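Local coordinates for protein putative epimerase (Burkholderia cenocepacia, PDB 4LW8) that probably acts as an NAD(P)-dependent sugar epimerase or dehydratase, with a likely role in making the O-antigen of bacterial outer-membrane lipopolysaccharide, at residues 30-35 with 189-194; 204-209 with 263-268; 137-142 with 163-168. All coordinates share one frame; numbering follows the deposited sequence. Where two conformers were deposited one is given.

Interaction 1: 30-35 with 189-194; sequences TGRYMA and TGVGQS
Arg32 and Tyr33, neighbours on the first helix of the Rossmann fold, converge on one backbone oxygen, that of Val191, in a tight turn that follows strand 180-189. The turn is type II, running from Gly190 to Gln193, and Val191 O belongs to its central peptide. The turn's own closing bond, from Gln193 N to Gly190 O, is weak, and the two side chains grip the loop from outside. Tyr33 gives the shorter bond: its OH donates to Val191 O over 2.6 Å, and the oxygen lies at the ring's edge, close to the ring plane. Arg32 comes differently. With CG anti to the backbone N (chi1 173°) and a bend at chi3, its NH2 reaches Val191 O at 3.0 Å. The oxygen sits near the guanidinium plane, but the N-H...O angle is only 131°, and NH2 stands 58° out of the carbonyl plane, whereas the tyrosine hydroxyl is tilted from it only modestly. NH1 of the same guanidinium is salt-bridged to Asp58, which helps to fix its rotation. The Val191 side chain crosses that of Tyr33 at about a right angle, its CB 3.5 Å from Tyr33 OH, and it also packs on Trp314 and Ala318 of helix 308-321. Gly192, the third residue of the turn and at positive phi, brings its CA to 3.7 Å from Arg32 NH2.

Interaction 2: 204-209 with 263-268; sequences AHYARN and MLSRIA
Helix-to-helix packing in the small substructure beside the Rossmann core is illustrated here by Tyr206, near the end of helix 198-207, lying against the last turns of helix 257-268. Each helix precedes one strand of a two-stranded parallel sheet, 212-215 with 273-276, so the contact ties together two helix-strand units. In extended short-chain dehydrogenases and epimerases, a smaller C-terminal region of this kind commonly helps to bind the substrate. The backbones come closest where the CA atoms of Tyr206 and Ala268 stand 6.4 Å apart.

A single side chain, that of Tyr206, carries nearly all of the contact. Its chi1 of -94° is well removed from a staggered value and swings the ring onto the neighbouring helix. Leu264 lies over one face, its CB 3.7 Å from the centroid of the Tyr206 ring and 21° off the ring normal, a CH-pi contact displaced toward the CD2 side. Also on this side of the ring plane, but toward CD1, Ala268 CB closes to 3.4 Å from Tyr206 CD1, at a slant that is neither face nor edge. Tyr270, in the loop beyond helix 257-268, brings its own ring against that of Tyr206.

Helix 198-207 stops close by in a Schellman motif, with Asn209 at positive phi as its C-prime residue, Asn209 N bonded to Tyr206 O at 3.0 Å and Ala210 N to His205 O. The buried hydroxyl of Tyr206 is held twice, by Ser265 and by the backbone N of Ile272, while Ser265 OG is also bonded to Leu261 O within its own helix. The bond from CA to CB of Ser265 leads away overall, yet CB touches the tyrosine hydroxyl, and OG meets Tyr206 OH at 2.7 Å.

Interaction 3: 137-142 with 163-168; sequences ANIYGN and SKLAME
The carboxylate of Glu168, whose OE2 lies 4.2 Å from Ile139 CG1, is gripped at both oxygens: OE2 by the hydroxyl of Ser135, OE1 by a salt bridge to Arg184 on strand 180-189. No hydrogen bond crosses the contact, which rests on van der Waals packing of Ile139. This residue, in a short 3-10 segment after strand 130-134, points its side chain at helix 159-172. Its CG1 takes the crowded position between backbone N and carbonyl carbon (chi1 66°), which sets the two branches to different tasks. CG2 presses on the helix, 3.6 Å from Leu165 N. It also lies 3.9 Å from Leu165 CB and touches Lys164 CB. CD1 turns back over the centre of the Tyr140 ring, 3.7 Å above its plane. Lys164 offers only its base, because its chain bends at chi2 and carries NZ off to Ala134 O. Tyr160 and Lys164 have the spacing of the YxxxK motif of this superfamily, so the helix is probably the one that borders the active site. The same helix also meets the second subunit, Leu165 packing on Tyr169 and Ala166 on Ala166 of that chain. With its charge paired by Arg184, Glu168 can lie buried beside an aliphatic side chain at probably modest cost.

How the interactions relate
The three contacts sample the fold from surface to core. Interaction 1 is a surface contact and the most polar, two side chains converging on a carbonyl to join the first Rossmann helix to a loop. Interaction 3 is fully buried and without a hydrogen bond between its segments, its polar groups being satisfied from elsewhere, and its helix also meets the second subunit. Interaction 2 is partly buried, mixes both chemistries through one tyrosine, and lies farthest from the centre of the chain. Strand 180-189 links interactions 1 and 3: it runs into the turn of the former and supplies Arg184 beside the latter. Helix 308-321 flanks both interactions 1 and 2, whose centres are about 20 Å apart.

Interaction 1: 30-35 with 189-194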
ATOM      1  N   THR A  30     -17.150   8.487  14.847  1.00 27.33           N
ATOM      2  CA  THR A  30     -17.170   9.538  13.831  1.00 25.14           C
ATOM      3  C   THR A  30     -18.493   9.555  13.070  1.00 29.46           C
ATOM      4  O   THR A  30     -19.053  10.616  12.789  1.00 28.29           O
ATOM      5  CB  THR A  30     -16.010   9.355  12.841  1.00 24.14           C
ATOM      6  OG1 THR A  30     -14.771   9.364  13.570  1.00 24.83           O
ATOM      7  CG2 THR A  30     -15.997  10.478  11.816  1.00 27.28           C
ATOM      8  N   GLY A  31     -19.001   8.366  12.770  1.00 26.77           N
ATOM      9  CA  GLY A  31     -20.251   8.218  12.038  1.00 26.40           C
ATOM     10  C   GLY A  31     -21.433   8.910  12.697  1.00 26.64           C
ATOM     11  O   GLY A  31     -22.273   9.482  12.022  1.00 29.37           O
ATOM     12  N   ARG A  32     -21.496   8.867  14.019  1.00 28.41           N
ATOM     13  CA  ARG A  32     -22.603   9.498  14.738  1.00 32.84           C
ATOM     14  C   ARG A  32     -22.682  10.995  14.445  1.00 36.37           C
ATOM     15  O   ARG A  32     -23.763  11.546  14.269  1.00 39.85           O
ATOM     16  CB  ARG A  32     -22.481   9.262  16.241  1.00 38.10           C
ATOM     17  CG  ARG A  32     -23.508  10.043  17.041  1.00 43.04           C
ATOM     18  CD  ARG A  32     -23.657   9.525  18.453  1.00 49.86           C
ATOM     19  NE  ARG A  32     -22.508   9.864  19.283  1.00 50.14           N
ATOM     20  CZ  ARG A  32     -22.568  10.085  20.592  1.00 55.54           C
ATOM     21  NH1 ARG A  32     -23.733  10.028  21.231  1.00 57.65           N
ATOM     22  NH2 ARG A  32     -21.465  10.381  21.261  1.00 55.41           N
ATOM     23  N   TYR A  33     -21.528  11.650  14.436  1.00 31.19           N
ATOM     24  CA  TYR A  33     -21.438  13.061  14.093  1.00 31.16           C
ATOM     25  C   TYR A  33     -21.599  13.323  12.580  1.00 32.88           C
ATOM     26  O   TYR A  33     -22.172  14.333  12.189  1.00 29.76           O
ATOM     27  CB  TYR A  33     -20.117  13.613  14.614  1.00 28.29           C
ATOM     28  CG  TYR A  33     -20.081  13.576  16.125  1.00 29.92           C
ATOM     29  CD1 TYR A  33     -20.689  14.570  16.880  1.00 31.91           C
ATOM     30  CD2 TYR A  33     -19.483  12.517  16.797  1.00 29.78           C
ATOM     31  CE1 TYR A  33     -20.679  14.526  18.258  1.00 33.65           C
ATOM     32  CE2 TYR A  33     -19.455  12.472  18.181  1.00 31.60           C
ATOM     33  CZ  TYR A  33     -20.065  13.476  18.901  1.00 33.49           C
ATOM     34  OH  TYR A  33     -20.067  13.439  20.272  1.00 37.99           O
ATOM     35  N   MET A  34     -21.099  12.421  11.735  1.00 24.94           N
ATOM     36  CA  MET A  34     -21.248  12.577  10.287  1.00 24.83           C
ATOM     37  C   MET A  34     -22.729  12.544   9.920  1.00 29.86           C
ATOM     38  O   MET A  34     -23.198  13.277   9.037  1.00 29.63           O
ATOM     39  CB  MET A  34     -20.501  11.472   9.528  1.00 26.60           C
ATOM     40  CG  MET A  34     -20.312  11.775   8.043  1.00 27.31           C
ATOM     41  SD  MET A  34     -19.192  13.161   7.781  1.00 26.37           S
ATOM     42  CE  MET A  34     -20.253  14.304   6.880  1.00 29.90           C
ATOM     43  N   ALA A  35     -23.467  11.694  10.622  1.00 25.89           N
ATOM     44  CA  ALA A  35     -24.901  11.566  10.404  1.00 30.60           C
ATOM     45  C   ALA A  35     -25.619  12.899  10.657  1.00 38.63           C
ATOM     46  O   ALA A  35     -26.391  13.365   9.819  1.00 32.75           O
ATOM     47  CB  ALA A  35     -25.463  10.468  11.289  1.00 25.41           C
ATOM     48  N   THR A 189     -11.033  14.045  18.492  1.00 26.64           N
ATOM     49  CA  THR A 189     -11.676  13.411  19.621  1.00 27.46           C
ATOM     50  C   THR A 189     -12.983  14.123  19.933  1.00 28.99           C
ATOM     51  O   THR A 189     -13.351  15.087  19.260  1.00 29.36           O
ATOM     52  CB  THR A 189     -10.757  13.405  20.863  1.00 29.90           C
ATOM     53  OG1 THR A 189     -11.290  12.509  21.844  1.00 32.20           O
ATOM     54  CG2 THR A 189     -10.640  14.811  21.471  1.00 30.53           C
ATOM     55  N   GLY A 190     -13.702  13.626  20.934  1.00 22.60           N
ATOM     56  CA  GLY A 190     -14.980  14.210  21.287  1.00 26.56           C
ATOM     57  C   GLY A 190     -15.792  13.210  22.072  1.00 28.68           C
ATOM     58  O   GLY A 190     -15.313  12.105  22.340  1.00 27.71           O
ATOM     59  N   VAL A 191     -17.014  13.588  22.437  1.00 28.23           N
ATOM     60  CA  VAL A 191     -17.881  12.718  23.230  1.00 36.50           C
ATOM     61  C   VAL A 191     -18.215  11.439  22.463  1.00 37.01           C
ATOM     62  O   VAL A 191     -18.682  11.497  21.321  1.00 31.07           O
ATOM     63  CB  VAL A 191     -19.186  13.451  23.633  1.00 31.77           C
ATOM     64  CG1 VAL A 191     -20.220  12.480  24.231  1.00 33.10           C
ATOM     65  CG2 VAL A 191     -18.875  14.576  24.606  1.00 30.91           C
ATOM     66  N   GLY A 192     -17.958  10.291  23.093  1.00 33.59           N
ATOM     67  CA  GLY A 192     -18.251   8.997  22.499  1.00 32.33           C
ATOM     68  C   GLY A 192     -17.035   8.206  22.016  1.00 33.35           C
ATOM     69  O   GLY A 192     -17.148   7.024  21.696  1.00 36.29           O
ATOM     70  N   GLN A 193     -15.874   8.839  21.928  1.00 26.35           N
ATOM     71  CA  GLN A 193     -14.664   8.113  21.522  1.00 23.22           C
ATOM     72  C   GLN A 193     -14.154   7.224  22.665  1.00 32.40           C
ATOM     73  O   GLN A 193     -14.164   7.638  23.820  1.00 33.54           O
ATOM     74  CB  GLN A 193     -13.578   9.093  21.082  1.00 22.24           C
ATOM     75  CG  GLN A 193     -12.332   8.428  20.516  1.00 29.32           C
ATOM     76  CD  GLN A 193     -11.355   9.452  19.966  1.00 31.93           C
ATOM     77  OE1 GLN A 193     -10.770  10.248  20.714  1.00 25.36           O
ATOM     78  NE2 GLN A 193     -11.183   9.447  18.654  1.00 28.54           N
ATOM     79  N   SER A 194     -13.702   6.007  22.361  1.00 36.67           N
ATOM     80  CA  SER A 194     -13.300   5.082  23.432  1.00 37.07           C
ATOM     81  C   SER A 194     -12.033   5.546  24.143  1.00 38.46           C
ATOM     82  O   SER A 194     -11.236   6.305  23.579  1.00 33.14           O
ATOM     83  CB  SER A 194     -13.085   3.675  22.889  1.00 45.00           C
ATOM     84  OG  SER A 194     -11.831   3.569  22.246  1.00 51.33           O
TER

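Interaction 2: 204-209 with 263-268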
ATOM      1  N   ALA A 204     -11.412  10.721  31.095  1.00 30.02           N
ATOM      2  CA  ALA A 204     -12.008   9.725  31.987  1.00 31.42           C
ATOM      3  C   ALA A 204     -11.377   9.788  33.374  1.00 34.18           C
ATOM      4  O   ALA A 204     -12.073   9.708  34.387  1.00 39.27           O
ATOM      5  CB  ALA A 204     -11.872   8.326  31.408  1.00 28.77           C
ATOM      6  N   HIS A 205     -10.059   9.948  33.422  1.00 30.27           N
ATOM      7  CA  HIS A 205      -9.381  10.040  34.709  1.00 35.57           C
ATOM      8  C   HIS A 205      -9.808  11.293  35.468  1.00 42.50           C
ATOM      9  O   HIS A 205     -10.161  11.217  36.646  1.00 42.49           O
ATOM     10  CB  HIS A 205      -7.857  10.033  34.549  1.00 32.71           C
ATOM     11  CG  HIS A 205      -7.274   8.674  34.312  1.00 31.22           C
ATOM     12  ND1 HIS A 205      -7.519   7.939  33.168  1.00 28.96           N
ATOM     13  CD2 HIS A 205      -6.464   7.906  35.083  1.00 31.54           C
ATOM     14  CE1 HIS A 205      -6.868   6.792  33.236  1.00 36.52           C
ATOM     15  NE2 HIS A 205      -6.230   6.742  34.394  1.00 36.90           N
ATOM     16  N   TYR A 206      -9.779  12.444  34.804  1.00 38.11           N
ATOM     17  CA  TYR A 206     -10.138  13.680  35.487  1.00 36.43           C
ATOM     18  C   TYR A 206     -11.612  13.693  35.878  1.00 37.47           C
ATOM     19  O   TYR A 206     -11.977  14.218  36.931  1.00 37.48           O
ATOM     20  CB  TYR A 206      -9.825  14.895  34.616  1.00 31.95           C
ATOM     21  CG  TYR A 206      -8.469  15.519  34.869  1.00 34.88           C
ATOM     22  CD1 TYR A 206      -8.264  16.372  35.955  1.00 36.43           C
ATOM     23  CD2 TYR A 206      -7.403  15.279  34.014  1.00 33.52           C
ATOM     24  CE1 TYR A 206      -7.027  16.961  36.185  1.00 42.43           C
ATOM     25  CE2 TYR A 206      -6.156  15.866  34.235  1.00 35.90           C
ATOM     26  CZ  TYR A 206      -5.975  16.700  35.321  1.00 41.63           C
ATOM     27  OH  TYR A 206      -4.752  17.282  35.538  1.00 44.91           O
ATOM     28  N   ALA A 207     -12.450  13.077  35.052  1.00 36.78           N
ATOM     29  CA  ALA A 207     -13.891  13.096  35.283  1.00 40.10           C
ATOM     30  C   ALA A 207     -14.262  12.380  36.572  1.00 43.11           C
ATOM     31  O   ALA A 207     -15.219  12.769  37.248  1.00 41.52           O
ATOM     32  CB  ALA A 207     -14.634  12.475  34.092  1.00 41.70           C
ATOM     33  N   ARG A 208     -13.520  11.326  36.906  1.00 40.70           N
ATOM     34  CA  ARG A 208     -13.782  10.564  38.126  1.00 42.33           C
ATOM     35  C   ARG A 208     -12.799  10.960  39.241  1.00 45.51           C
ATOM     36  O   ARG A 208     -12.618  10.231  40.222  1.00 45.76           O
ATOM     37  CB  ARG A 208     -13.700   9.062  37.850  1.00 41.16           C
ATOM     38  CG  ARG A 208     -12.300   8.577  37.545  1.00 43.87           C
ATOM     39  CD  ARG A 208     -12.261   7.111  37.169  1.00 49.84           C
ATOM     40  NE  ARG A 208     -10.887   6.629  37.221  1.00 59.00           N
ATOM     41  CZ  ARG A 208     -10.164   6.244  36.174  1.00 63.28           C
ATOM     42  NH1 ARG A 208     -10.680   6.253  34.946  1.00 62.55           N
ATOM     43  NH2 ARG A 208      -8.914   5.837  36.370  1.00 60.39           N
ATOM     44  N   ASN A 209     -12.155  12.110  39.070  1.00 47.97           N
ATOM     45  CA  ASN A 209     -11.188  12.624  40.040  1.00 45.46           C
ATOM     46  C   ASN A 209     -10.089  11.632  40.399  1.00 37.97           C
ATOM     47  O   ASN A 209      -9.725  11.505  41.567  1.00 39.38           O
ATOM     48  CB  ASN A 209     -11.906  13.056  41.325  1.00 47.95           C
ATOM     49  CG  ASN A 209     -12.919  14.150  41.087  1.00 55.26           C
ATOM     50  OD1 ASN A 209     -12.574  15.257  40.670  1.00 56.95           O
ATOM     51  ND2 ASN A 209     -14.185  13.843  41.344  1.00 63.88           N
ATOM     52  N   MET A 263      -5.085  22.274  30.886  1.00 40.17           N
ATOM     53  CA  MET A 263      -6.476  22.605  30.552  1.00 39.96           C
ATOM     54  C   MET A 263      -7.466  21.823  31.403  1.00 41.43           C
ATOM     55  O   MET A 263      -8.486  22.357  31.857  1.00 38.21           O
ATOM     56  CB  MET A 263      -6.764  22.332  29.074  1.00 36.17           C
ATOM     57  CG  MET A 263      -6.172  23.340  28.102  1.00 36.01           C
ATOM     58  SD  MET A 263      -6.454  22.856  26.375  1.00 48.87           S
ATOM     59  CE  MET A 263      -5.513  24.127  25.551  1.00 72.18           C
ATOM     60  N   LEU A 264      -7.173  20.542  31.585  1.00 37.34           N
ATOM     61  CA  LEU A 264      -8.063  19.670  32.325  1.00 38.23           C
ATOM     62  C   LEU A 264      -7.984  19.974  33.809  1.00 41.68           C
ATOM     63  O   LEU A 264      -8.994  19.897  34.512  1.00 38.15           O
ATOM     64  CB  LEU A 264      -7.731  18.205  32.042  1.00 33.80           C
ATOM     65  CG  LEU A 264      -8.151  17.710  30.650  1.00 28.79           C
ATOM     66  CD1 LEU A 264      -7.449  16.402  30.313  1.00 27.42           C
ATOM     67  CD2 LEU A 264      -9.671  17.532  30.578  1.00 29.00           C
ATOM     68  N   SER A 265      -6.790  20.336  34.279  1.00 34.81           N
ATOM     69  CA  SER A 265      -6.619  20.754  35.667  1.00 39.32           C
ATOM     70  C   SER A 265      -7.492  21.968  35.968  1.00 46.86           C
ATOM     71  O   SER A 265      -8.121  22.038  37.023  1.00 48.49           O
ATOM     72  CB  SER A 265      -5.151  21.073  35.974  1.00 38.59           C
ATOM     73  OG  SER A 265      -4.344  19.896  35.913  1.00 44.84           O
ATOM     74  N   ARG A 266      -7.529  22.918  35.034  1.00 46.88           N
ATOM     75  CA  ARG A 266      -8.345  24.122  35.203  1.00 50.95           C
ATOM     76  C   ARG A 266      -9.830  23.762  35.205  1.00 47.84           C
ATOM     77  O   ARG A 266     -10.607  24.301  35.996  1.00 49.30           O
ATOM     78  CB  ARG A 266      -8.048  25.142  34.097  1.00 49.25           C
ATOM     79  N   ILE A 267     -10.203  22.816  34.345  1.00 42.10           N
ATOM     80  CA  ILE A 267     -11.590  22.370  34.233  1.00 45.61           C
ATOM     81  C   ILE A 267     -12.043  21.581  35.470  1.00 52.62           C
ATOM     82  O   ILE A 267     -13.133  21.808  36.005  1.00 53.81           O
ATOM     83  CB  ILE A 267     -11.791  21.499  32.980  1.00 40.94           C
ATOM     84  CG1 ILE A 267     -11.648  22.346  31.711  1.00 40.54           C
ATOM     85  CG2 ILE A 267     -13.155  20.826  32.998  1.00 36.96           C
ATOM     86  CD1 ILE A 267     -11.455  21.524  30.431  1.00 33.90           C
ATOM     87  N   ALA A 268     -11.202  20.654  35.919  1.00 46.35           N
ATOM     88  CA  ALA A 268     -11.546  19.765  37.027  1.00 42.69           C
ATOM     89  C   ALA A 268     -11.262  20.384  38.391  1.00 46.06           C
ATOM     90  O   ALA A 268     -11.813  19.957  39.399  1.00 49.66           O
ATOM     91  CB  ALA A 268     -10.802  18.450  36.888  1.00 40.44           C
TER

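Interaction 3: 137-142 with 163-168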
ATOM      1  N   ALA A 137      -3.908  10.914   8.723  1.00 26.55           N
ATOM      2  CA  ALA A 137      -2.624  11.601   8.733  1.00 29.32           C
ATOM      3  C   ALA A 137      -1.492  10.694   9.224  1.00 27.82           C
ATOM      4  O   ALA A 137      -0.322  11.075   9.152  1.00 24.88           O
ATOM      5  CB  ALA A 137      -2.698  12.856   9.583  1.00 27.49           C
ATOM      6  N   ASN A 138      -1.815   9.501   9.732  1.00 23.63           N
ATOM      7  CA  ASN A 138      -0.787   8.567  10.182  0.52 23.77           C
ATOM      8  C   ASN A 138       0.067   8.078   9.010  1.00 22.06           C
ATOM      9  O   ASN A 138       1.138   7.517   9.207  1.00 26.48           O
ATOM     10  CB  ASN A 138      -1.411   7.371  10.917  0.52 21.80           C
ATOM     11  CG  ASN A 138      -1.952   7.741  12.297  0.52 32.68           C
ATOM     12  OD1 ASN A 138      -1.919   8.905  12.699  0.52 40.53           O
ATOM     13  ND2 ASN A 138      -2.457   6.744  13.025  0.52 38.43           N
ATOM     14  N   ILE A 139      -0.420   8.289   7.786  1.00 18.66           N
ATOM     15  CA  ILE A 139       0.376   7.909   6.620  1.00 19.91           C
ATOM     16  C   ILE A 139       1.682   8.724   6.530  1.00 23.48           C
ATOM     17  O   ILE A 139       2.645   8.282   5.887  1.00 28.16           O
ATOM     18  CB  ILE A 139      -0.436   8.046   5.300  1.00 24.58           C
ATOM     19  CG1 ILE A 139      -0.805   9.508   4.988  1.00 26.68           C
ATOM     20  CG2 ILE A 139      -1.687   7.153   5.340  1.00 18.14           C
ATOM     21  CD1 ILE A 139       0.201  10.262   4.095  1.00 18.94           C
ATOM     22  N   TYR A 140       1.721   9.905   7.157  1.00 22.14           N
ATOM     23  CA  TYR A 140       2.956  10.716   7.181  1.00 25.77           C
ATOM     24  C   TYR A 140       3.976  10.137   8.167  1.00 27.50           C
ATOM     25  O   TYR A 140       5.171  10.423   8.070  1.00 31.11           O
ATOM     26  CB  TYR A 140       2.674  12.182   7.555  1.00 21.89           C
ATOM     27  CG  TYR A 140       1.751  12.914   6.590  1.00 26.23           C
ATOM     28  CD1 TYR A 140       2.154  13.217   5.291  1.00 24.31           C
ATOM     29  CD2 TYR A 140       0.470  13.300   6.984  1.00 25.64           C
ATOM     30  CE1 TYR A 140       1.291  13.889   4.400  1.00 25.14           C
ATOM     31  CE2 TYR A 140      -0.395  13.957   6.110  1.00 26.14           C
ATOM     32  CZ  TYR A 140       0.022  14.257   4.823  1.00 26.17           C
ATOM     33  OH  TYR A 140      -0.844  14.907   3.963  1.00 24.30           O
ATOM     34  N   GLY A 141       3.511   9.346   9.133  1.00 29.98           N
ATOM     35  CA  GLY A 141       4.427   8.747  10.096  1.00 27.99           C
ATOM     36  C   GLY A 141       5.102   9.784  10.975  1.00 34.81           C
ATOM     37  O   GLY A 141       4.505  10.814  11.287  1.00 30.30           O
ATOM     38  N   ASN A 142       6.343   9.512  11.378  1.00 40.54           N
ATOM     39  CA  ASN A 142       7.093  10.409  12.262  1.00 44.43           C
ATOM     40  C   ASN A 142       7.912  11.470  11.520  1.00 48.76           C
ATOM     41  O   ASN A 142       9.145  11.511  11.642  1.00 35.80           O
ATOM     42  CB  ASN A 142       8.031   9.593  13.160  1.00 46.41           C
ATOM     43  N   SER A 163      -1.769   0.364   5.617  1.00 17.82           N
ATOM     44  CA  SER A 163      -3.013  -0.091   4.984  1.00 20.54           C
ATOM     45  C   SER A 163      -3.854   1.102   4.540  1.00 24.15           C
ATOM     46  O   SER A 163      -4.530   1.032   3.511  1.00 22.49           O
ATOM     47  CB  SER A 163      -3.817  -1.023   5.924  1.00 21.99           C
ATOM     48  OG  SER A 163      -4.577  -0.324   6.909  1.00 20.97           O
ATOM     49  N   LYS A 164      -3.802   2.201   5.296  1.00 22.76           N
ATOM     50  CA  LYS A 164      -4.529   3.423   4.911  1.00 20.84           C
ATOM     51  C   LYS A 164      -3.930   4.050   3.653  1.00 23.36           C
ATOM     52  O   LYS A 164      -4.656   4.486   2.752  1.00 24.98           O
ATOM     53  CB  LYS A 164      -4.527   4.442   6.055  1.00 22.55           C
ATOM     54  CG  LYS A 164      -5.516   4.127   7.185  1.00 26.99           C
ATOM     55  CD  LYS A 164      -6.957   4.216   6.665  1.00 30.48           C
ATOM     56  CE  LYS A 164      -7.966   4.326   7.783  1.00 36.91           C
ATOM     57  NZ  LYS A 164      -9.346   4.396   7.216  1.00 33.50           N
ATOM     58  N   LEU A 165      -2.605   4.086   3.587  1.00 25.03           N
ATOM     59  CA  LEU A 165      -1.918   4.589   2.408  1.00 22.02           C
ATOM     60  C   LEU A 165      -2.224   3.710   1.197  1.00 24.49           C
ATOM     61  O   LEU A 165      -2.488   4.207   0.097  1.00 24.19           O
ATOM     62  CB  LEU A 165      -0.402   4.640   2.644  1.00 19.58           C
ATOM     63  CG  LEU A 165       0.413   5.246   1.511  1.00 20.25           C
ATOM     64  CD1 LEU A 165      -0.048   6.684   1.298  1.00 18.85           C
ATOM     65  CD2 LEU A 165       1.942   5.181   1.792  1.00 17.41           C
ATOM     66  N   ALA A 166      -2.197   2.397   1.410  1.00 27.16           N
ATOM     67  CA  ALA A 166      -2.475   1.449   0.342  1.00 28.82           C
ATOM     68  C   ALA A 166      -3.911   1.628  -0.137  1.00 26.16           C
ATOM     69  O   ALA A 166      -4.190   1.539  -1.332  1.00 24.14           O
ATOM     70  CB  ALA A 166      -2.230   0.024   0.817  1.00 21.44           C
ATOM     71  N   MET A 167      -4.820   1.904   0.799  1.00 21.41           N
ATOM     72  CA  MET A 167      -6.208   2.181   0.447  0.67 22.87           C
ATOM     73  C   MET A 167      -6.280   3.361  -0.522  1.00 20.96           C
ATOM     74  O   MET A 167      -7.026   3.324  -1.512  1.00 20.89           O
ATOM     75  CB  MET A 167      -7.051   2.466   1.698  0.67 20.03           C
ATOM     76  CG  MET A 167      -8.517   2.790   1.388  0.67 24.11           C
ATOM     77  SD  MET A 167      -9.375   3.731   2.679  0.67 27.90           S
ATOM     78  CE  MET A 167      -8.446   5.268   2.559  0.67 17.53           C
ATOM     79  N   GLU A 168      -5.500   4.409  -0.250  1.00 22.03           N
ATOM     80  CA  GLU A 168      -5.531   5.582  -1.121  1.00 22.33           C
ATOM     81  C   GLU A 168      -5.143   5.185  -2.542  1.00 25.41           C
ATOM     82  O   GLU A 168      -5.823   5.575  -3.507  1.00 23.85           O
ATOM     83  CB  GLU A 168      -4.602   6.699  -0.627  1.00 20.85           C
ATOM     84  CG  GLU A 168      -4.905   7.279   0.766  1.00 19.06           C
ATOM     85  CD  GLU A 168      -3.964   8.439   1.114  1.00 23.90           C
ATOM     86  OE1 GLU A 168      -3.177   8.848   0.237  1.00 24.87           O
ATOM     87  OE2 GLU A 168      -3.985   8.929   2.266  1.00 21.95           O
TER